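Local coordinates for putative DNA-binding protein (Streptomyces coelicolor, PDB 2EWT) that is the helix-turn-helix DNA-binding domain of BldD, a central regulator of aerial mycelium formation, at residues A15-Q20 with S42-D47; G26-E29 with W35-V38; E28-G33 with A59-V64. All blocks are in the same frame, centred on the assembly; numbering follows the deposited sequence.

How the interactions relate
Helix 3-19 opens the fold, and its end supplies 15-20, which meets 42-47 on helix 37-45 in interaction 1. That contact closes a loop over helix 24-30. Interaction 2, 26-29 with 35-38, closes a shorter loop entirely within it and joins the two helices of the helix-turn-helix unit. Interaction 3 starts from the same part of helix 24-30, sharing Glu-28 and Glu-29 with interaction 2, and runs on to 59-64 at the end of helix 52-62, so it crosses interaction 1. Direct packing links the three: Arg-17 CD lies 3.5 Å from Val-27 CG2, and Val-27 CG1 lies 3.7 Å from Phe-61 CE2.

Interaction 1 of 3, residues A15-Q20 with S42-D47; sequences AIRTQQ and SYERGD. With SO4 (sulfate ion), chain C.
Arg-17 and Glu-44 face each other from the closing turns of helices 3-19 and 37-45, with their CA atoms 9.9 Å apart, so the side chains alone span the gap. The guanidinium takes the carboxylate side-on. NE donates to Glu-44 OE2 over 2.6 Å, with an N-H...O angle of 171°, and NH2 of Arg-17 donates to Glu-44 OE1 over 3.0 Å. Each oxygen uses its syn lone pair, and the two flat groups lie only 19° from a common plane, the geometry of a bidentate salt bridge. Two bonds fix the carboxylate's rotation. Glu-44 reaches out extended, whereas the arginine chain bends at chi3 (66°), turning its NE edge toward the acid. Both residues are buried, so the paired charges probably compensate each other inside the fold; the remaining nitrogen, NH1, donates to Leu-22 O, while Val-27 and Leu-24 pack against the arginine.

Just past Glu-44, helix 37-45 ends in a Schellman motif. Asp-47 N returns to Ser-42 O at 2.9 Å, with Gly-46 as the C-prime residue. Tyr-43 points elsewhere, its OH 2.8 Å from O3 of a sulfate to which Arg-54 NH2 is hydrogen-bonded; the ion, probably from the crystallisation liquor, may mark a site for a DNA phosphate. A buried arginine-glutamate bridge between the first helix and the recognition helix is also found in phage 434 repressor, and its presence here is consistent with the same type of helix-turn-helix domain.

Interaction 2 of 3, residues G26-E29 with W35-V38; sequences GVEE and WKAV
Glu-28 OE1 accepts the backbone N-H of Ala-37, the first residue of helix 37-45, over 2.8 Å and at 174°, almost straight. The lone pair used is the anti one, directed away from OE2. With chi1 at -170° and the rest of the chain extended, Glu-28 carries its carboxylate along the gap between the segments to the start of the next helix, where the negative group would probably interact favourably with the helix dipole.

The tight part is at the backbone end of Glu-28 and at Val-27. Glu-28 CA comes within 3.2 Å of Trp-35 O in a CA-H...O contact, and Val-27 CG1 packs at 3.7 Å on Trp-35 CB, both valine and tryptophan being buried. The outer side is looser. Lys-36, exposed, lays its CD 3.6 Å from Glu-28 OE1, but no salt bridge follows: NZ stays 5.6 Å from OE2 of Glu-28 and donates instead to Gly-33 O.

The contact spans the turn between helices 24-30 and 37-45. On its inner side helix 52-62 completes the packing, with Phe-61 meeting the Trp-35 indole edge-to-face and Tyr-62 touching Val-27.

Interaction 3 of 3, residues E28-G33 with A59-V64; sequences EEKSQG and ADFYGV
A water molecule supplies the sole polar link between Lys-30 and Phe-61: Lys-30 NZ donates to it over 2.9 Å, and it donates in turn to Phe-61 O over 2.8 Å. No direct hydrogen bond joins the two segments, which belong to the helix-turn-helix domain, where the end of helix 24-30 meets the end of helix 52-62. The nearest backbones, at Ser-31 and Phe-61, are 7.9 Å apart between CA atoms, a separation bridged by the phenyl ring, which buries more area here than any other residue.

The ring's far end does the touching. Phe-61 has CG anti to its backbone N (chi1 174°), a setting that carries CE1 and CZ across to the other segment. Lys-30 CB meets the ring edge near its plane, 3.9 Å from Phe-61 CZ, and CG and CD of the lysine continue alongside the same two ring carbons. Because the lysine chain is fully extended, its methylenes give apolar cover while the chain climbs from the edge at CB to the side of the face over which the water lies, where NZ reaches it. Ser-31 adds its CB at 3.8 Å from Phe-61 CE1, an oblique approach. The serine presents carbon to the phenyl ring, and its hydroxyl is bonded to the backbone of helix 24-30 (Val-27 O) and of the turn (Trp-35 N).

Both helices finish in Schellman motifs. In the first, Gly-33 N reaches Glu-28 O at 2.7 Å, with Gln-32 as the positive-phi C-prime residue; in the second, Gly-63 has that part and Val-64 N reaches Ala-59 O at 3.0 Å. The bridging water also covers one face of the phenyl ring, its oxygen 4.0 Å above the plane of Phe-61 and over the ring centre.

Interaction 1 of 3, residues A15-Q20 with S42-D47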
loop_
_atom_site.group_PDB
_atom_site.type_symbol
_atom_site.label_atom_id
_atom_site.label_comp_id
_atom_site.label_asym_id
_atom_site.label_seq_id
_atom_site.Cartn_x
_atom_site.Cartn_y
_atom_site.Cartn_z
ATOM N N ALA A 15 -4.967 14.944 -5.367
ATOM C CA ALA A 15 -6.151 15.574 -4.798
ATOM C C ALA A 15 -5.935 15.939 -3.332
ATOM O O ALA A 15 -6.173 17.074 -2.929
ATOM C CB ALA A 15 -7.359 14.648 -4.939
ATOM N N ILE A 16 -5.474 14.980 -2.533
ATOM C CA ILE A 16 -5.237 15.233 -1.115
ATOM C C ILE A 16 -4.210 16.345 -0.893
ATOM O O ILE A 16 -4.377 17.180 -0.003
ATOM C CB ILE A 16 -4.795 13.937 -0.388
ATOM C CG1 ILE A 16 -6.025 13.092 -0.050
ATOM C CG2 ILE A 16 -4.034 14.271 0.888
ATOM C CD1 ILE A 16 -6.867 12.705 -1.250
ATOM N N ARG A 17 -3.152 16.357 -1.699
ATOM C CA ARG A 17 -2.127 17.391 -1.579
ATOM C C ARG A 17 -2.719 18.774 -1.823
ATOM O O ARG A 17 -2.598 19.666 -0.985
ATOM C CB ARG A 17 -1.001 17.162 -2.587
ATOM C CG ARG A 17 -0.052 18.348 -2.709
ATOM C CD ARG A 17 1.123 18.044 -3.622
ATOM N NE ARG A 17 0.741 17.827 -5.018
ATOM C CZ ARG A 17 0.319 18.779 -5.847
ATOM N NH1 ARG A 17 0.208 20.038 -5.433
ATOM N NH2 ARG A 17 0.041 18.476 -7.108
ATOM N N THR A 18 -3.349 18.942 -2.982
ATOM C CA THR A 18 -3.952 20.217 -3.359
ATOM C C THR A 18 -5.065 20.625 -2.402
ATOM O O THR A 18 -5.219 21.805 -2.086
ATOM C CB THR A 18 -4.521 20.160 -4.793
ATOM O OG1 THR A 18 -5.462 19.083 -4.895
ATOM C CG2 THR A 18 -3.399 19.949 -5.805
ATOM N N GLN A 19 -5.831 19.645 -1.935
ATOM C CA GLN A 19 -6.934 19.910 -1.016
ATOM C C GLN A 19 -6.519 20.667 0.236
ATOM O O GLN A 19 -7.300 21.449 0.778
ATOM C CB GLN A 19 -7.617 18.602 -0.617
ATOM C CG GLN A 19 -8.694 18.161 -1.586
ATOM C CD GLN A 19 -9.322 16.843 -1.192
ATOM O OE1 GLN A 19 -9.567 16.587 -0.012
ATOM N NE2 GLN A 19 -9.600 16.002 -2.180
ATOM N N GLN A 20 -5.300 20.434 0.707
ATOM C CA GLN A 20 -4.833 21.132 1.892
ATOM C C GLN A 20 -3.937 22.316 1.542
ATOM O O GLN A 20 -3.126 22.761 2.354
ATOM C CB GLN A 20 -4.117 20.170 2.836
ATOM C CG GLN A 20 -2.889 19.502 2.270
ATOM C CD GLN A 20 -2.429 18.361 3.148
ATOM O OE1 GLN A 20 -3.079 17.317 3.218
ATOM N NE2 GLN A 20 -1.312 18.557 3.835
ATOM N N SER A 42 6.052 12.476 -9.897
ATOM C CA SER A 42 6.071 11.207 -10.616
ATOM C C SER A 42 5.081 10.215 -10.007
ATOM O O SER A 42 4.470 9.430 -10.733
ATOM C CB SER A 42 7.488 10.612 -10.654
ATOM O OG SER A 42 7.983 10.314 -9.365
ATOM N N TYR A 43 4.905 10.256 -8.686
ATOM C CA TYR A 43 3.946 9.362 -8.036
ATOM C C TYR A 43 2.541 9.754 -8.489
ATOM O O TYR A 43 1.710 8.899 -8.792
ATOM C CB TYR A 43 3.972 9.486 -6.504
ATOM C CG TYR A 43 5.241 9.074 -5.786
ATOM C CD1 TYR A 43 6.037 8.026 -6.252
ATOM C CD2 TYR A 43 5.607 9.696 -4.591
ATOM C CE1 TYR A 43 7.168 7.606 -5.538
ATOM C CE2 TYR A 43 6.733 9.287 -3.872
ATOM C CZ TYR A 43 7.506 8.241 -4.352
ATOM O OH TYR A 43 8.619 7.842 -3.646
ATOM N N GLU A 44 2.283 11.059 -8.521
ATOM C CA GLU A 44 0.970 11.569 -8.900
ATOM C C GLU A 44 0.580 11.241 -10.335
ATOM O O GLU A 44 -0.601 11.062 -10.632
ATOM C CB GLU A 44 0.902 13.083 -8.659
ATOM C CG GLU A 44 0.931 13.448 -7.179
ATOM C CD GLU A 44 0.842 14.944 -6.918
ATOM O OE1 GLU A 44 0.830 15.735 -7.885
ATOM O OE2 GLU A 44 0.787 15.326 -5.734
ATOM N N ARG A 45 1.565 11.161 -11.226
ATOM C CA ARG A 45 1.277 10.838 -12.620
ATOM C C ARG A 45 1.222 9.326 -12.817
ATOM O O ARG A 45 0.721 8.839 -13.834
ATOM C CB ARG A 45 2.346 11.431 -13.543
ATOM C CG ARG A 45 2.517 12.937 -13.436
ATOM C CD ARG A 45 3.466 13.446 -14.512
ATOM N NE ARG A 45 4.741 12.732 -14.502
ATOM C CZ ARG A 45 5.756 13.012 -13.689
ATOM N NH1 ARG A 45 5.659 14.005 -12.811
ATOM N NH2 ARG A 45 6.870 12.292 -13.753
ATOM N N GLY A 46 1.732 8.586 -11.837
ATOM C CA GLY A 46 1.745 7.136 -11.932
ATOM C C GLY A 46 2.928 6.658 -12.754
ATOM O O GLY A 46 2.932 5.534 -13.261
ATOM N N ASP A 47 3.935 7.515 -12.880
ATOM C CA ASP A 47 5.143 7.207 -13.645
ATOM C C ASP A 47 6.199 6.493 -12.803
ATOM O O ASP A 47 7.140 5.904 -13.341
ATOM C CB ASP A 47 5.739 8.497 -14.214
ATOM C CG ASP A 47 4.898 9.093 -15.326
ATOM O OD1 ASP A 47 5.153 10.259 -15.697
ATOM O OD2 ASP A 47 3.993 8.400 -15.838
HETATM S S SO4 C . 11.149 5.448 -3.792
HETATM O O1 SO4 C . 10.488 5.634 -5.097
HETATM O O2 SO4 C . 12.530 4.975 -4.001
HETATM O O3 SO4 C . 11.182 6.736 -3.072
HETATM O O4 SO4 C . 10.401 4.456 -2.997
#

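Interaction 2 of 3, residues G26-E29 with W35-V38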
loop_
_atom_site.group_PDB
_atom_site.type_symbol
_atom_site.label_atom_id
_atom_site.label_comp_id
_atom_site.label_asym_id
_atom_site.label_seq_id
_atom_site.Cartn_x
_atom_site.Cartn_y
_atom_site.Cartn_z
ATOM N N GLY A 26 5.582 23.283 -2.114
ATOM C CA GLY A 26 5.165 23.361 -0.724
ATOM C C GLY A 26 5.429 22.071 0.028
ATOM O O GLY A 26 5.808 22.092 1.203
ATOM N N VAL A 27 5.222 20.945 -0.649
ATOM C CA VAL A 27 5.453 19.638 -0.044
ATOM C C VAL A 27 6.936 19.464 0.261
ATOM O O VAL A 27 7.302 19.002 1.336
ATOM C CB VAL A 27 4.982 18.495 -0.975
ATOM C CG1 VAL A 27 5.496 17.151 -0.466
ATOM C CG2 VAL A 27 3.461 18.470 -1.030
ATOM N N GLU A 28 7.786 19.844 -0.689
ATOM C CA GLU A 28 9.229 19.731 -0.501
ATOM C C GLU A 28 9.681 20.604 0.664
ATOM O O GLU A 28 10.565 20.223 1.432
ATOM C CB GLU A 28 9.968 20.143 -1.781
ATOM C CG GLU A 28 11.459 19.822 -1.767
ATOM C CD GLU A 28 12.109 19.977 -3.127
ATOM O OE1 GLU A 28 11.600 19.380 -4.100
ATOM O OE2 GLU A 28 13.130 20.691 -3.226
ATOM N N GLU A 29 9.073 21.779 0.795
ATOM C CA GLU A 29 9.431 22.686 1.877
ATOM C C GLU A 29 8.948 22.165 3.221
ATOM O O GLU A 29 9.724 22.072 4.168
ATOM C CB GLU A 29 8.844 24.077 1.630
ATOM C CG GLU A 29 9.446 24.797 0.441
ATOM C CD GLU A 29 8.780 26.131 0.171
ATOM O OE1 GLU A 29 7.552 26.146 -0.070
ATOM O OE2 GLU A 29 9.483 27.161 0.198
ATOM N N TRP A 35 10.365 14.769 0.847
ATOM C CA TRP A 35 9.502 14.470 -0.293
ATOM C C TRP A 35 9.763 15.510 -1.381
ATOM O O TRP A 35 9.206 16.610 -1.350
ATOM C CB TRP A 35 8.036 14.515 0.137
ATOM C CG TRP A 35 7.739 13.670 1.344
ATOM C CD1 TRP A 35 7.039 14.050 2.450
ATOM C CD2 TRP A 35 8.156 12.317 1.580
ATOM N NE1 TRP A 35 6.996 13.025 3.363
ATOM C CE2 TRP A 35 7.674 11.948 2.854
ATOM C CE3 TRP A 35 8.893 11.380 0.837
ATOM C CZ2 TRP A 35 7.903 10.681 3.408
ATOM C CZ3 TRP A 35 9.122 10.119 1.388
ATOM C CH2 TRP A 35 8.626 9.785 2.663
ATOM N N LYS A 36 10.617 15.152 -2.334
ATOM C CA LYS A 36 10.972 16.050 -3.430
ATOM C C LYS A 36 9.822 16.249 -4.412
ATOM O O LYS A 36 9.101 15.310 -4.739
ATOM C CB LYS A 36 12.194 15.512 -4.182
ATOM C CG LYS A 36 13.490 15.496 -3.380
ATOM C CD LYS A 36 13.996 16.902 -3.095
ATOM C CE LYS A 36 15.427 16.881 -2.558
ATOM N NZ LYS A 36 15.556 16.068 -1.317
ATOM N N ALA A 37 9.671 17.480 -4.888
ATOM C CA ALA A 37 8.613 17.824 -5.836
ATOM C C ALA A 37 8.606 16.937 -7.079
ATOM O O ALA A 37 7.549 16.513 -7.540
ATOM C CB ALA A 37 8.745 19.291 -6.246
ATOM N N VAL A 38 9.787 16.665 -7.625
ATOM C CA VAL A 38 9.895 15.838 -8.824
ATOM C C VAL A 38 9.447 14.401 -8.560
ATOM O O VAL A 38 8.786 13.788 -9.396
ATOM C CB VAL A 38 11.350 15.834 -9.362
ATOM C CG1 VAL A 38 11.490 14.845 -10.506
ATOM C CG2 VAL A 38 11.722 17.234 -9.834
#

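Interaction 3 of 3, residues E28-G33 with A59-V64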
loop_
_atom_site.group_PDB
_atom_site.type_symbol
_atom_site.label_atom_id
_atom_site.label_comp_id
_atom_site.label_asym_id
_atom_site.label_seq_id
_atom_site.Cartn_x
_atom_site.Cartn_y
_atom_site.Cartn_z
ATOM N N GLU A 28 7.786 19.844 -0.689
ATOM C CA GLU A 28 9.229 19.731 -0.501
ATOM C C GLU A 28 9.681 20.604 0.664
ATOM O O GLU A 28 10.565 20.223 1.432
ATOM C CB GLU A 28 9.968 20.143 -1.781
ATOM C CG GLU A 28 11.459 19.822 -1.767
ATOM C CD GLU A 28 12.109 19.977 -3.127
ATOM O OE1 GLU A 28 11.600 19.380 -4.100
ATOM O OE2 GLU A 28 13.130 20.691 -3.226
ATOM N N GLU A 29 9.073 21.779 0.795
ATOM C CA GLU A 29 9.431 22.686 1.877
ATOM C C GLU A 29 8.948 22.165 3.221
ATOM O O GLU A 29 9.724 22.072 4.168
ATOM C CB GLU A 29 8.844 24.077 1.630
ATOM C CG GLU A 29 9.446 24.797 0.441
ATOM C CD GLU A 29 8.780 26.131 0.171
ATOM O OE1 GLU A 29 7.552 26.146 -0.070
ATOM O OE2 GLU A 29 9.483 27.161 0.198
ATOM N N LYS A 30 7.668 21.816 3.301
ATOM C CA LYS A 30 7.104 21.322 4.553
ATOM C C LYS A 30 7.783 20.046 5.042
ATOM O O LYS A 30 7.916 19.834 6.252
ATOM C CB LYS A 30 5.594 21.082 4.409
ATOM C CG LYS A 30 4.912 20.723 5.725
ATOM C CD LYS A 30 3.400 20.659 5.599
ATOM C CE LYS A 30 2.756 20.467 6.969
ATOM N NZ LYS A 30 1.269 20.466 6.901
ATOM N N SER A 31 8.231 19.210 4.109
ATOM C CA SER A 31 8.886 17.952 4.461
ATOM C C SER A 31 10.393 18.103 4.637
ATOM O O SER A 31 11.111 17.113 4.741
ATOM C CB SER A 31 8.612 16.889 3.395
ATOM O OG SER A 31 9.277 17.199 2.184
ATOM N N GLN A 32 10.867 19.343 4.668
ATOM C CA GLN A 32 12.291 19.607 4.841
ATOM C C GLN A 32 13.099 18.888 3.758
ATOM O O GLN A 32 14.240 18.483 3.992
ATOM C CB GLN A 32 12.757 19.118 6.218
ATOM C CG GLN A 32 11.739 19.282 7.341
ATOM C CD GLN A 32 11.593 20.711 7.814
ATOM O OE1 GLN A 32 11.263 21.606 7.040
ATOM N NE2 GLN A 32 11.834 20.930 9.102
ATOM N N GLY A 33 12.494 18.710 2.587
ATOM C CA GLY A 33 13.181 18.052 1.489
ATOM C C GLY A 33 13.055 16.539 1.420
ATOM O O GLY A 33 13.574 15.917 0.494
ATOM N N ALA A 59 0.660 9.318 3.625
ATOM C CA ALA A 59 -0.638 9.478 4.274
ATOM C C ALA A 59 -0.447 10.223 5.586
ATOM O O ALA A 59 -1.200 11.147 5.902
ATOM C CB ALA A 59 -1.271 8.116 4.536
ATOM N N ASP A 60 0.563 9.810 6.348
ATOM C CA ASP A 60 0.875 10.434 7.630
ATOM C C ASP A 60 1.249 11.894 7.417
ATOM O O ASP A 60 0.788 12.777 8.142
ATOM C CB ASP A 60 2.035 9.697 8.303
ATOM C CG ASP A 60 1.637 8.327 8.814
ATOM O OD1 ASP A 60 0.614 7.791 8.342
ATOM O OD2 ASP A 60 2.350 7.781 9.681
ATOM N N PHE A 61 2.091 12.137 6.418
ATOM C CA PHE A 61 2.526 13.490 6.098
ATOM C C PHE A 61 1.336 14.398 5.806
ATOM O O PHE A 61 1.258 15.518 6.313
ATOM C CB PHE A 61 3.460 13.468 4.887
ATOM C CG PHE A 61 3.855 14.837 4.403
ATOM C CD1 PHE A 61 4.716 15.635 5.152
ATOM C CD2 PHE A 61 3.346 15.336 3.210
ATOM C CE1 PHE A 61 5.066 16.915 4.719
ATOM C CE2 PHE A 61 3.689 16.613 2.766
ATOM C CZ PHE A 61 4.550 17.402 3.524
ATOM N N TYR A 62 0.411 13.912 4.985
ATOM C CA TYR A 62 -0.766 14.684 4.626
ATOM C C TYR A 62 -1.823 14.704 5.724
ATOM O O TYR A 62 -2.789 15.461 5.645
ATOM C CB TYR A 62 -1.365 14.153 3.325
ATOM C CG TYR A 62 -0.526 14.473 2.102
ATOM C CD1 TYR A 62 -0.118 15.781 1.840
ATOM C CD2 TYR A 62 -0.153 13.474 1.203
ATOM C CE1 TYR A 62 0.643 16.094 0.714
ATOM C CE2 TYR A 62 0.612 13.775 0.068
ATOM C CZ TYR A 62 1.005 15.087 -0.168
ATOM O OH TYR A 62 1.749 15.389 -1.286
ATOM N N GLY A 63 -1.636 13.871 6.744
ATOM C CA GLY A 63 -2.579 13.827 7.849
ATOM C C GLY A 63 -3.905 13.165 7.521
ATOM O O GLY A 63 -4.944 13.531 8.075
ATOM N N VAL A 64 -3.878 12.186 6.621
ATOM C CA VAL A 64 -5.090 11.475 6.230
ATOM C C VAL A 64 -4.881 9.968 6.329
ATOM O O VAL A 64 -3.750 9.485 6.281
ATOM C CB VAL A 64 -5.495 11.796 4.773
ATOM C CG1 VAL A 64 -5.684 13.293 4.599
ATOM C CG2 VAL A 64 -4.442 11.269 3.812
HETATM O O HOH W 1 0.814 18.121 5.255
#